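Local coordinates for gamma-glutamyl-gamma-aminobutyraldehyde dehydrogenase (Burkholderia cenocepacia, PDB 4LIH), which probably catalyses the NAD(P)+-dependent oxidation of aldehydes, gamma-glutamyl-gamma-aminobutyraldehyde by its name, to the corresponding carboxylic acids, at residues N68-A73 / N226-A231; S195-P200 / K236-H241; R314-R319 / D421-I426; A324-L329 / L412-F417. One frame throughout, in Å; residues are numbered along the deposited sequence.

Contact 1: N68-A73 / N226-A231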
loop_
_atom_site.group_PDB
_atom_site.type_symbol
_atom_site.label_atom_id
_atom_site.label_comp_id
_atom_site.label_asym_id
_atom_site.label_seq_id
_atom_site.Cartn_x
_atom_site.Cartn_y
_atom_site.Cartn_z
ATOM N N ASN A 68 -30.713 5.091 25.037
ATOM C CA ASN A 68 -29.817 4.585 26.067
ATOM C C ASN A 68 -29.755 3.060 26.102
ATOM O O ASN A 68 -28.674 2.509 26.268
ATOM C CB ASN A 68 -30.172 5.109 27.453
ATOM C CG ASN A 68 -29.697 6.520 27.696
ATOM O OD1 ASN A 68 -28.868 7.101 26.966
ATOM N ND2 ASN A 68 -30.239 7.094 28.759
ATOM N N ALA A 69 -30.901 2.379 25.922
ATOM C CA ALA A 69 -30.900 0.923 25.854
ATOM C C ALA A 69 -30.043 0.387 24.674
ATOM O O ALA A 69 -29.266 -0.585 24.847
ATOM C CB ALA A 69 -32.319 0.395 25.758
ATOM N N ALA A 70 -30.171 1.048 23.506
ATOM C CA ALA A 70 -29.447 0.672 22.285
ATOM C C ALA A 70 -27.953 0.871 22.477
ATOM O O ALA A 70 -27.177 -0.012 22.202
ATOM C CB ALA A 70 -29.937 1.487 21.103
ATOM N N VAL A 71 -27.560 2.030 23.008
ATOM C CA VAL A 71 -26.172 2.333 23.257
ATOM C C VAL A 71 -25.521 1.405 24.289
ATOM O O VAL A 71 -24.377 0.985 24.109
ATOM C CB VAL A 71 -25.979 3.824 23.643
ATOM C CG1 VAL A 71 -24.578 4.058 24.173
ATOM C CG2 VAL A 71 -26.272 4.732 22.452
ATOM N N ALA A 72 -26.259 1.073 25.339
ATOM C CA ALA A 72 -25.793 0.158 26.383
ATOM C C ALA A 72 -25.546 -1.245 25.839
ATOM O O ALA A 72 -24.510 -1.865 26.154
ATOM C CB ALA A 72 -26.786 0.109 27.544
ATOM N N ALA A 73 -26.468 -1.713 25.001
ATOM C CA ALA A 73 -26.351 -3.043 24.384
ATOM C C ALA A 73 -25.150 -3.104 23.420
ATOM O O ALA A 73 -24.444 -4.098 23.324
ATOM C CB ALA A 73 -27.641 -3.409 23.644
ATOM N N ASN A 226 -28.318 -2.249 15.993
ATOM C CA ASN A 226 -29.580 -1.755 16.560
ATOM C C ASN A 226 -30.117 -0.625 15.680
ATOM O O ASN A 226 -29.343 0.191 15.152
ATOM C CB ASN A 226 -29.346 -1.162 17.936
ATOM C CG ASN A 226 -28.476 -2.030 18.819
ATOM O OD1 ASN A 226 -28.952 -2.979 19.445
ATOM N ND2 ASN A 226 -27.167 -1.762 18.804
ATOM N N VAL A 227 -31.449 -0.558 15.554
ATOM C CA VAL A 227 -32.117 0.481 14.778
ATOM C C VAL A 227 -33.145 1.163 15.702
ATOM O O VAL A 227 -33.980 0.481 16.359
ATOM C CB VAL A 227 -32.775 -0.093 13.487
ATOM C CG1 VAL A 227 -33.647 0.947 12.777
ATOM C CG2 VAL A 227 -31.696 -0.633 12.533
ATOM N N VAL A 228 -33.013 2.481 15.816
ATOM C CA VAL A 228 -33.805 3.325 16.701
ATOM C C VAL A 228 -34.555 4.369 15.872
ATOM O O VAL A 228 -34.047 5.472 15.635
ATOM C CB VAL A 228 -32.900 4.020 17.743
ATOM C CG1 VAL A 228 -33.668 4.958 18.653
ATOM C CG2 VAL A 228 -32.185 2.972 18.549
ATOM N N PRO A 229 -35.775 4.020 15.444
ATOM C CA PRO A 229 -36.576 4.991 14.686
ATOM C C PRO A 229 -37.038 6.173 15.558
ATOM O O PRO A 229 -37.085 6.042 16.792
ATOM C CB PRO A 229 -37.768 4.169 14.171
ATOM C CG PRO A 229 -37.617 2.793 14.682
ATOM C CD PRO A 229 -36.448 2.724 15.612
ATOM N N GLY A 230 -37.367 7.297 14.894
ATOM C CA GLY A 230 -37.825 8.527 15.574
ATOM C C GLY A 230 -37.429 9.769 14.799
ATOM O O GLY A 230 -36.947 9.674 13.657
ATOM N N ALA A 231 -37.596 10.926 15.423
ATOM C CA ALA A 231 -37.352 12.202 14.788
ATOM C C ALA A 231 -35.962 12.768 15.178
ATOM O O ALA A 231 -34.987 12.033 15.264
ATOM C CB ALA A 231 -38.488 13.178 15.122
#

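Contact 2: S195-P200 / K236-H241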
loop_
_atom_site.group_PDB
_atom_site.type_symbol
_atom_site.label_atom_id
_atom_site.label_comp_id
_atom_site.label_asym_id
_atom_site.label_seq_id
_atom_site.Cartn_x
_atom_site.Cartn_y
_atom_site.Cartn_z
ATOM N N SER A 195 -19.806 -2.086 17.121
ATOM C CA SER A 195 -21.241 -2.095 17.354
ATOM C C SER A 195 -21.846 -0.827 16.785
ATOM O O SER A 195 -21.224 0.270 16.828
ATOM C CB SER A 195 -21.529 -2.208 18.832
ATOM O OG SER A 195 -21.089 -3.444 19.269
ATOM N N VAL A 196 -23.023 -0.983 16.218
ATOM C CA VAL A 196 -23.731 0.111 15.555
ATOM C C VAL A 196 -25.136 0.378 16.122
ATOM O O VAL A 196 -25.941 -0.547 16.339
ATOM C CB VAL A 196 -23.809 -0.148 14.044
ATOM C CG1 VAL A 196 -24.684 0.896 13.317
ATOM C CG2 VAL A 196 -22.402 -0.141 13.475
ATOM N N VAL A 197 -25.403 1.663 16.337
ATOM C CA VAL A 197 -26.747 2.176 16.573
ATOM C C VAL A 197 -27.106 3.080 15.390
ATOM O O VAL A 197 -26.527 4.159 15.180
ATOM C CB VAL A 197 -26.837 2.880 17.914
ATOM C CG1 VAL A 197 -28.284 3.258 18.215
ATOM C CG2 VAL A 197 -26.289 1.949 19.012
ATOM N N LEU A 198 -28.047 2.597 14.590
ATOM C CA LEU A 198 -28.518 3.321 13.425
ATOM C C LEU A 198 -29.855 4.045 13.715
ATOM O O LEU A 198 -30.780 3.461 14.273
ATOM C CB LEU A 198 -28.695 2.370 12.276
ATOM C CG LEU A 198 -29.278 2.845 10.940
ATOM C CD1 LEU A 198 -28.250 3.622 10.201
ATOM C CD2 LEU A 198 -29.677 1.604 10.145
ATOM N N LYS A 199 -29.917 5.310 13.331
ATOM C CA LYS A 199 -31.085 6.157 13.500
ATOM C C LYS A 199 -31.508 6.576 12.100
ATOM O O LYS A 199 -30.950 7.522 11.529
ATOM C CB LYS A 199 -30.768 7.362 14.374
ATOM C CG LYS A 199 -31.943 7.853 15.233
ATOM C CD LYS A 199 -33.138 8.335 14.415
ATOM C CE LYS A 199 -32.890 9.701 13.821
ATOM N NZ LYS A 199 -33.997 10.234 12.984
ATOM N N PRO A 200 -32.476 5.864 11.519
ATOM C CA PRO A 200 -33.003 6.218 10.205
ATOM C C PRO A 200 -33.874 7.485 10.269
ATOM O O PRO A 200 -34.297 7.852 11.353
ATOM C CB PRO A 200 -33.819 4.977 9.838
ATOM C CG PRO A 200 -34.300 4.462 11.162
ATOM C CD PRO A 200 -33.122 4.648 12.053
ATOM N N LYS A 236 -29.827 13.834 18.163
ATOM C CA LYS A 236 -29.184 14.644 19.214
ATOM C C LYS A 236 -28.558 13.810 20.284
ATOM O O LYS A 236 -27.423 14.042 20.680
ATOM C CB LYS A 236 -30.185 15.559 19.958
ATOM C CG LYS A 236 -30.778 16.638 19.085
ATOM C CD LYS A 236 -31.857 17.438 19.815
ATOM C CE LYS A 236 -32.510 18.411 18.848
ATOM N NZ LYS A 236 -33.365 19.443 19.513
ATOM N N LEU A 237 -29.333 12.869 20.814
ATOM C CA LEU A 237 -28.920 12.163 21.992
ATOM C C LEU A 237 -27.734 11.289 21.639
ATOM O O LEU A 237 -26.867 11.095 22.451
ATOM C CB LEU A 237 -30.079 11.348 22.587
ATOM C CG LEU A 237 -31.263 12.143 23.204
ATOM C CD1 LEU A 237 -32.434 11.197 23.428
ATOM C CD2 LEU A 237 -30.929 12.821 24.524
ATOM N N LEU A 238 -27.705 10.761 20.430
ATOM C CA LEU A 238 -26.548 9.976 19.985
ATOM C C LEU A 238 -25.298 10.868 19.790
ATOM O O LEU A 238 -24.191 10.460 20.102
ATOM C CB LEU A 238 -26.880 9.173 18.718
ATOM C CG LEU A 238 -27.831 7.981 18.906
ATOM C CD1 LEU A 238 -28.400 7.439 17.594
ATOM C CD2 LEU A 238 -27.150 6.851 19.645
ATOM N N ALA A 239 -25.478 12.095 19.308
ATOM C CA ALA A 239 -24.350 12.980 19.167
ATOM C C ALA A 239 -23.814 13.421 20.522
ATOM O O ALA A 239 -22.596 13.614 20.685
ATOM C CB ALA A 239 -24.683 14.151 18.246
ATOM N N LEU A 240 -24.684 13.487 21.525
ATOM C CA LEU A 240 -24.286 13.875 22.891
ATOM C C LEU A 240 -23.809 12.727 23.773
ATOM O O LEU A 240 -23.210 12.957 24.825
ATOM C CB LEU A 240 -25.466 14.560 23.624
ATOM C CG LEU A 240 -25.831 15.933 23.081
ATOM C CD1 LEU A 240 -27.257 16.339 23.459
ATOM C CD2 LEU A 240 -24.802 16.942 23.610
ATOM N N HIS A 241 -24.059 11.482 23.356
ATOM C CA HIS A 241 -23.909 10.365 24.256
ATOM C C HIS A 241 -22.478 10.124 24.704
ATOM O O HIS A 241 -21.544 10.065 23.902
ATOM C CB HIS A 241 -24.503 9.070 23.676
ATOM C CG HIS A 241 -24.988 8.122 24.727
ATOM N ND1 HIS A 241 -24.136 7.443 25.551
ATOM C CD2 HIS A 241 -26.241 7.792 25.141
ATOM C CE1 HIS A 241 -24.825 6.710 26.409
ATOM N NE2 HIS A 241 -26.105 6.898 26.170
#

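Contact 3: R314-R319 / D421-I426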
loop_
_atom_site.group_PDB
_atom_site.type_symbol
_atom_site.label_atom_id
_atom_site.label_comp_id
_atom_site.label_asym_id
_atom_site.label_seq_id
_atom_site.Cartn_x
_atom_site.Cartn_y
_atom_site.Cartn_z
ATOM N N ARG A 314 -26.007 22.356 -11.438
ATOM C CA ARG A 314 -25.554 23.472 -12.265
ATOM C C ARG A 314 -24.968 22.816 -13.508
ATOM O O ARG A 314 -23.962 22.094 -13.403
ATOM C CB ARG A 314 -24.488 24.360 -11.579
ATOM C CG ARG A 314 -24.961 25.024 -10.344
ATOM C CD ARG A 314 -23.951 25.942 -9.684
ATOM N NE ARG A 314 -22.828 25.244 -9.122
ATOM C CZ ARG A 314 -21.550 25.671 -9.104
ATOM N NH1 ARG A 314 -21.172 26.815 -9.641
ATOM N NH2 ARG A 314 -20.627 24.920 -8.526
ATOM N N LEU A 315 -25.656 22.985 -14.640
ATOM C CA LEU A 315 -25.135 22.579 -15.950
ATOM C C LEU A 315 -24.497 23.775 -16.615
ATOM O O LEU A 315 -25.169 24.731 -16.999
ATOM C CB LEU A 315 -26.243 22.024 -16.837
ATOM C CG LEU A 315 -25.710 21.568 -18.194
ATOM C CD1 LEU A 315 -25.170 20.160 -18.085
ATOM C CD2 LEU A 315 -26.746 21.698 -19.301
ATOM N N LEU A 316 -23.178 23.719 -16.717
ATOM C CA LEU A 316 -22.388 24.751 -17.333
ATOM C C LEU A 316 -22.124 24.292 -18.764
ATOM O O LEU A 316 -21.504 23.234 -18.976
ATOM C CB LEU A 316 -21.064 24.898 -16.611
ATOM C CG LEU A 316 -20.992 25.767 -15.364
ATOM C CD1 LEU A 316 -22.032 25.409 -14.338
ATOM C CD2 LEU A 316 -19.606 25.731 -14.710
ATOM N N VAL A 317 -22.570 25.082 -19.731
ATOM C CA VAL A 317 -22.487 24.700 -21.137
ATOM C C VAL A 317 -21.868 25.809 -21.974
ATOM O O VAL A 317 -22.193 26.967 -21.817
ATOM C CB VAL A 317 -23.877 24.332 -21.680
ATOM C CG1 VAL A 317 -24.848 25.479 -21.551
ATOM C CG2 VAL A 317 -23.789 23.846 -23.116
ATOM N N HIS A 318 -20.974 25.451 -22.871
ATOM C CA HIS A 318 -20.285 26.442 -23.680
ATOM C C HIS A 318 -21.263 27.078 -24.672
ATOM O O HIS A 318 -22.077 26.403 -25.272
ATOM C CB HIS A 318 -19.111 25.793 -24.426
ATOM C CG HIS A 318 -18.179 26.774 -25.053
ATOM N ND1 HIS A 318 -18.475 27.443 -26.227
ATOM C CD2 HIS A 318 -16.925 27.150 -24.716
ATOM C CE1 HIS A 318 -17.464 28.232 -26.547
ATOM N NE2 HIS A 318 -16.510 28.074 -25.647
ATOM N N ARG A 319 -21.164 28.385 -24.851
ATOM C CA ARG A 319 -22.075 29.127 -25.753
ATOM C C ARG A 319 -22.252 28.503 -27.133
ATOM O O ARG A 319 -23.362 28.514 -27.684
ATOM C CB ARG A 319 -21.595 30.578 -25.905
ATOM C CG ARG A 319 -22.660 31.510 -26.486
ATOM C CD ARG A 319 -22.186 32.956 -26.547
ATOM N NE ARG A 319 -21.730 33.451 -25.249
ATOM C CZ ARG A 319 -22.522 33.853 -24.261
ATOM N NH1 ARG A 319 -23.836 33.839 -24.380
ATOM N NH2 ARG A 319 -21.989 34.295 -23.136
ATOM N N ASP A 421 -11.568 28.228 -18.661
ATOM C CA ASP A 421 -11.107 28.752 -17.365
ATOM C C ASP A 421 -12.249 29.435 -16.606
ATOM O O ASP A 421 -12.352 29.313 -15.391
ATOM C CB ASP A 421 -9.932 29.696 -17.546
ATOM C CG ASP A 421 -8.701 28.983 -18.063
ATOM O OD1 ASP A 421 -8.468 27.810 -17.684
ATOM O OD2 ASP A 421 -7.946 29.602 -18.838
ATOM N N GLU A 422 -13.098 30.154 -17.332
ATOM C CA GLU A 422 -14.330 30.716 -16.773
ATOM C C GLU A 422 -15.207 29.599 -16.180
ATOM O O GLU A 422 -15.776 29.771 -15.102
ATOM C CB GLU A 422 -15.112 31.426 -17.879
ATOM C CG GLU A 422 -16.463 31.956 -17.478
ATOM C CD GLU A 422 -17.231 32.594 -18.627
ATOM O OE1 GLU A 422 -16.882 32.437 -19.814
ATOM O OE2 GLU A 422 -18.227 33.267 -18.323
ATOM N N ALA A 423 -15.334 28.474 -16.890
ATOM C CA ALA A 423 -16.233 27.390 -16.409
ATOM C C ALA A 423 -15.669 26.836 -15.112
ATOM O O ALA A 423 -16.427 26.490 -14.174
ATOM C CB ALA A 423 -16.393 26.290 -17.432
ATOM N N VAL A 424 -14.358 26.715 -15.074
ATOM C CA VAL A 424 -13.700 26.215 -13.864
ATOM C C VAL A 424 -13.908 27.184 -12.698
ATOM O O VAL A 424 -14.227 26.752 -11.576
ATOM C CB VAL A 424 -12.217 25.866 -14.076
ATOM C CG1 VAL A 424 -11.533 25.600 -12.728
ATOM C CG2 VAL A 424 -12.067 24.660 -14.990
ATOM N N ARG A 425 -13.744 28.485 -12.958
ATOM C CA ARG A 425 -13.957 29.500 -11.934
ATOM C C ARG A 425 -15.393 29.443 -11.390
ATOM O O ARG A 425 -15.588 29.426 -10.190
ATOM C CB ARG A 425 -13.616 30.903 -12.461
ATOM C CG ARG A 425 -12.122 31.126 -12.673
ATOM C CD ARG A 425 -11.773 32.553 -13.049
ATOM N NE ARG A 425 -12.741 33.150 -13.965
ATOM C CZ ARG A 425 -12.514 33.392 -15.248
ATOM N NH1 ARG A 425 -11.362 33.070 -15.797
ATOM N NH2 ARG A 425 -13.449 33.953 -15.982
ATOM N N ILE A 426 -16.385 29.359 -12.273
ATOM C CA ILE A 426 -17.794 29.236 -11.846
ATOM C C ILE A 426 -18.017 27.922 -11.055
ATOM O O ILE A 426 -18.642 27.915 -9.995
ATOM C CB ILE A 426 -18.746 29.317 -13.074
ATOM C CG1 ILE A 426 -18.677 30.722 -13.717
ATOM C CG2 ILE A 426 -20.179 28.968 -12.671
ATOM C CD1 ILE A 426 -19.362 30.778 -15.075
#

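Contact 4: A324-L329 / L412-F417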
loop_
_atom_site.group_PDB
_atom_site.type_symbol
_atom_site.label_atom_id
_atom_site.label_comp_id
_atom_site.label_asym_id
_atom_site.label_seq_id
_atom_site.Cartn_x
_atom_site.Cartn_y
_atom_site.Cartn_z
ATOM N N ALA A 324 -28.223 23.826 -29.202
ATOM C CA ALA A 324 -28.415 22.420 -29.523
ATOM C C ALA A 324 -28.474 21.549 -28.269
ATOM O O ALA A 324 -29.209 20.567 -28.240
ATOM C CB ALA A 324 -27.290 21.924 -30.415
ATOM N N PHE A 325 -27.661 21.892 -27.263
ATOM C CA PHE A 325 -27.593 21.111 -26.061
ATOM C C PHE A 325 -28.886 21.224 -25.261
ATOM O O PHE A 325 -29.422 20.203 -24.832
ATOM C CB PHE A 325 -26.399 21.516 -25.186
ATOM C CG PHE A 325 -26.057 20.480 -24.156
ATOM C CD1 PHE A 325 -25.330 19.350 -24.515
ATOM C CD2 PHE A 325 -26.535 20.577 -22.878
ATOM C CE1 PHE A 325 -25.031 18.370 -23.580
ATOM C CE2 PHE A 325 -26.230 19.604 -21.936
ATOM C CZ PHE A 325 -25.494 18.509 -22.288
ATOM N N ILE A 326 -29.379 22.454 -25.087
ATOM C CA ILE A 326 -30.619 22.700 -24.352
ATOM C C ILE A 326 -31.778 21.975 -25.075
ATOM O O ILE A 326 -32.596 21.312 -24.440
ATOM C CB ILE A 326 -30.878 24.229 -24.153
ATOM C CG1 ILE A 326 -29.870 24.808 -23.131
ATOM C CG2 ILE A 326 -32.296 24.528 -23.639
ATOM C CD1 ILE A 326 -29.892 26.343 -23.064
ATOM N N GLU A 327 -31.833 22.053 -26.411
ATOM C CA GLU A 327 -32.822 21.255 -27.140
ATOM C C GLU A 327 -32.795 19.764 -26.733
ATOM O O GLU A 327 -33.837 19.200 -26.419
ATOM C CB GLU A 327 -32.681 21.414 -28.657
ATOM C CG GLU A 327 -33.763 20.680 -29.436
ATOM C CD GLU A 327 -33.590 20.756 -30.952
ATOM O OE1 GLU A 327 -32.452 20.942 -31.440
ATOM O OE2 GLU A 327 -34.595 20.529 -31.664
ATOM N N LYS A 328 -31.614 19.147 -26.710
ATOM C CA LYS A 328 -31.476 17.732 -26.365
ATOM C C LYS A 328 -31.849 17.452 -24.908
ATOM O O LYS A 328 -32.452 16.425 -24.603
ATOM C CB LYS A 328 -30.047 17.242 -26.675
ATOM C CG LYS A 328 -29.713 17.246 -28.182
ATOM C CD LYS A 328 -28.224 17.018 -28.408
ATOM C CE LYS A 328 -27.839 16.949 -29.878
ATOM N NZ LYS A 328 -28.516 15.878 -30.648
ATOM N N LEU A 329 -31.550 18.407 -24.034
ATOM C CA LEU A 329 -31.875 18.358 -22.606
ATOM C C LEU A 329 -33.385 18.353 -22.368
ATOM O O LEU A 329 -33.931 17.543 -21.581
ATOM C CB LEU A 329 -31.229 19.587 -21.943
ATOM C CG LEU A 329 -31.254 19.763 -20.461
ATOM C CD1 LEU A 329 -30.503 18.622 -19.755
ATOM C CD2 LEU A 329 -30.608 21.110 -20.145
ATOM N N LEU A 412 -32.926 22.263 -12.373
ATOM C CA LEU A 412 -31.640 22.461 -12.970
ATOM C C LEU A 412 -31.404 23.920 -13.322
ATOM O O LEU A 412 -32.294 24.602 -13.903
ATOM C CB LEU A 412 -31.537 21.642 -14.255
ATOM C CG LEU A 412 -30.159 21.696 -14.972
ATOM C CD1 LEU A 412 -29.056 21.011 -14.170
ATOM C CD2 LEU A 412 -30.239 21.045 -16.321
ATOM N N SER A 413 -30.185 24.383 -13.029
ATOM C CA SER A 413 -29.696 25.710 -13.397
ATOM C C SER A 413 -28.698 25.551 -14.542
ATOM O O SER A 413 -27.616 24.966 -14.366
ATOM C CB SER A 413 -29.018 26.402 -12.197
ATOM O OG SER A 413 -29.964 26.794 -11.225
ATOM N N VAL A 414 -29.077 26.045 -15.721
ATOM C CA VAL A 414 -28.237 26.049 -16.893
ATOM C C VAL A 414 -27.488 27.389 -16.993
ATOM O O VAL A 414 -28.100 28.468 -17.050
ATOM C CB VAL A 414 -29.044 25.823 -18.194
ATOM C CG1 VAL A 414 -28.125 25.865 -19.395
ATOM C CG2 VAL A 414 -29.756 24.486 -18.162
ATOM N N ILE A 415 -26.157 27.300 -17.050
ATOM C CA ILE A 415 -25.266 28.478 -16.989
ATOM C C ILE A 415 -24.364 28.430 -18.196
ATOM O O ILE A 415 -23.755 27.407 -18.449
ATOM C CB ILE A 415 -24.396 28.471 -15.695
ATOM C CG1 ILE A 415 -25.314 28.538 -14.474
ATOM C CG2 ILE A 415 -23.337 29.596 -15.742
ATOM C CD1 ILE A 415 -24.695 28.192 -13.133
ATOM N N VAL A 416 -24.296 29.526 -18.950
ATOM C CA VAL A 416 -23.478 29.584 -20.155
ATOM C C VAL A 416 -22.094 30.144 -19.862
ATOM O O VAL A 416 -21.955 30.989 -18.990
ATOM C CB VAL A 416 -24.150 30.457 -21.240
ATOM C CG1 VAL A 416 -24.123 31.940 -20.851
ATOM C CG2 VAL A 416 -23.428 30.253 -22.556
ATOM N N PHE A 417 -21.076 29.676 -20.577
ATOM C CA PHE A 417 -19.762 30.242 -20.444
ATOM C C PHE A 417 -19.073 30.296 -21.785
ATOM O O PHE A 417 -19.498 29.636 -22.753
ATOM C CB PHE A 417 -18.914 29.428 -19.474
ATOM C CG PHE A 417 -18.572 28.046 -19.968
ATOM C CD1 PHE A 417 -17.382 27.804 -20.650
ATOM C CD2 PHE A 417 -19.411 26.961 -19.680
ATOM C CE1 PHE A 417 -17.055 26.529 -21.058
ATOM C CE2 PHE A 417 -19.082 25.675 -20.089
ATOM C CZ PHE A 417 -17.921 25.457 -20.783
#

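Contact 1: N68-A73 / N226-A231
Asn226 meets Ala70 of helix 64-80 where the two backbones come nearest, with CA atoms 6.2 Å apart. Its CB lies 4.2 Å from Ala70 CB. With chi1 at -46°, CG sits beside its own backbone N and the amide extends past the helix, bringing ND2 to 3.8 Å from Ala70 O, a distance of packing rather than bonding. Both ends of this buried amide are used by other partners: OD1 takes the backbone N of Asp33, and ND2 gives to the carbonyls of Gly223 and Val196. OD1 also passes Ala73 CB at 4.4 Å.

Val227 turns its side chain from helix 64-80 toward helix 206-218, on the other face of the sheet. That sheet belongs to the Rossmann-like coenzyme-binding domain of aldehyde dehydrogenases, in which strand 225-227 runs parallel to strand 195-199.

Val228 comes back to the first face, and its CG2, the methyl beside the backbone N, makes the closest approach, 3.7 Å to Ala70 CB. Val197 and Cys62 also touch Val228, and Ile32 and Val197 pack on Ala70. Pro229, already past the end of the strand, rests on Ile209 and Ala30.

Contact 2: S195-P200 / K236-H241
Strand 195-199 and helix 232-240 approach most closely at Val197 and Leu238, whose CA atoms lie 8.5 Å apart, a gap filled by side chains. Leu238 carries the helix side of the contact alone. With CG anti to the carbonyl carbon (chi1 -71°) and chi2 at 166°, its two methyls reach different strand residues. CD2 reaches Val197 CG1, the methyl anti to the backbone N, at 4.0 Å, the two side chains meeting at a slant. CD1 rests against Lys199 CB, also at 4.0 Å. Val67 and Val71 of helix 64-80 also touch this leucine.

The strand is one of the parallel strands of the Rossmann-like coenzyme-binding domain, and helix 232-240 lies on the connection from strand 225-227 to strand 246-250. Val197 faces this helix, while Val196 and Leu198 point to the other face and pack on helix 178-191.

Lys199 starts toward Leu238, but bends at chi2 and chi3 carry its ammonium group away from the helix. NZ then folds back on its own chain to give a 2.9 Å hydrogen bond to Pro200 O, approaching from above the carbonyl plane (38° out of it). The carbonyls of Gly230 and Ala231 bind the same nitrogen, and Glu202 adds a long, weak ion pair. Three carbonyl oxygens thus grip this buried amine and probably ease the cost of its charge. At the helix end, the carbonyls of Ala239 and His241 both receive NZ of Lys269.

Contact 3: R314-R319 / D421-I426
In Arg314, chi1 of -62° sets CG beside the backbone N and a bend at chi3 (-68°) swings the guanidinium round to Ile426, while in Leu316 CG lies beside the backbone N and CD2 is carried over Ala423. The helix bearing these partners, 420-428, forms a beta-alpha-beta crossover of the catalytic domain: it links parallel strands 411-417 and 435-439, between which strands 314-318 and 280-283 lie in the sheet. The segment axes come within 9.6 Å and run almost antiparallel.

Leu316 packs on the helix through CD2, 4.2 Å from Ala423 CB and 3.9 Å from Ile426 CG2, which it meets at an angle. The same methyl lies 3.3 Å from Ala423 O. Ile426 CG2 sits 3.8 Å from Arg314 NH1, so the isoleucine touches both strand residues.

The guanidinium is held by three carbonyls: NE gives to Lys278 O, NH2 to Ala427 O and NH1 to Ile426 O. Two of these belong to the last residues of the helix, whose dipole would probably suit a positive charge. The NH1 to Ile426 O bond is 2.8 Å and fairly straight (161°), with the oxygen in the guanidinium plane but the donor well above the plane of the carbonyl.

Contact 4: A324-L329 / L412-F417
No flat group takes part where Ile326 and Leu329 of helix 319-333 meet Leu412 and Val414 of strand 411-417; the two aromatic rings of the segments have other partners. Phe325 comes no nearer to the strand segment than 6.5 Å, from its CD2 to Val414 CG1, and instead touches Leu315, Leu290 and Ala293. The Phe417 ring meets that of His318, with the planes nearly perpendicular, at about 80°.

The contact itself is wholly aliphatic. Leu329 has CG anti to its backbone N (chi1 -174°), which extends CD2 toward the strand. There it meets Leu412 CD2 at 3.8 Å and Val414 CG2 at 4.0 Å, tip to tip in both cases. Val414 divides its methyls between the two helix residues: CG2 serves Leu329, whereas CG1 lies 4.1 Å from Ile326 CD1, and there the side chains cross obliquely. Touching through branch ends bridges a wide gap, since the segment axes are 11.4 Å apart at closest approach, with the helix running nearly antiparallel to the strand.

This is the helix-on-sheet packing of an alpha/beta domain, here the catalytic domain of the aldehyde dehydrogenase fold. Leu315 and Val317 of the adjoining strand 314-318 continue the apolar layer beside Leu412 and Val414, and Val393 of strand 388-395 touches Val414 next to them. Helix 290-302 packs alongside helix 319-333, with Ala297 against Leu329.

Overall arrangement
The contacts form two pairs on opposite sides of the chain's centre. Contacts 1 and 2, with centres 7 Å apart, share the sheet of the coenzyme-binding domain: Asn226 O probably accepts a hydrogen bond from Leu198 N (2.8 Å), and Asn68 OD1 probably bonds His241 NE2 (2.9 Å). Contacts 3 and 4, 11 Å apart, share the catalytic-domain sheet, where Leu315 O and Ile415 N join neighbouring strands at 2.8 Å; their helices cover opposite faces of it. Between the pairs, centres are 41 to 47 Å apart and the nearest atoms about 27 Å or more. All four lie away from Glu274, the predicted active-site residue, and are packing within the domains.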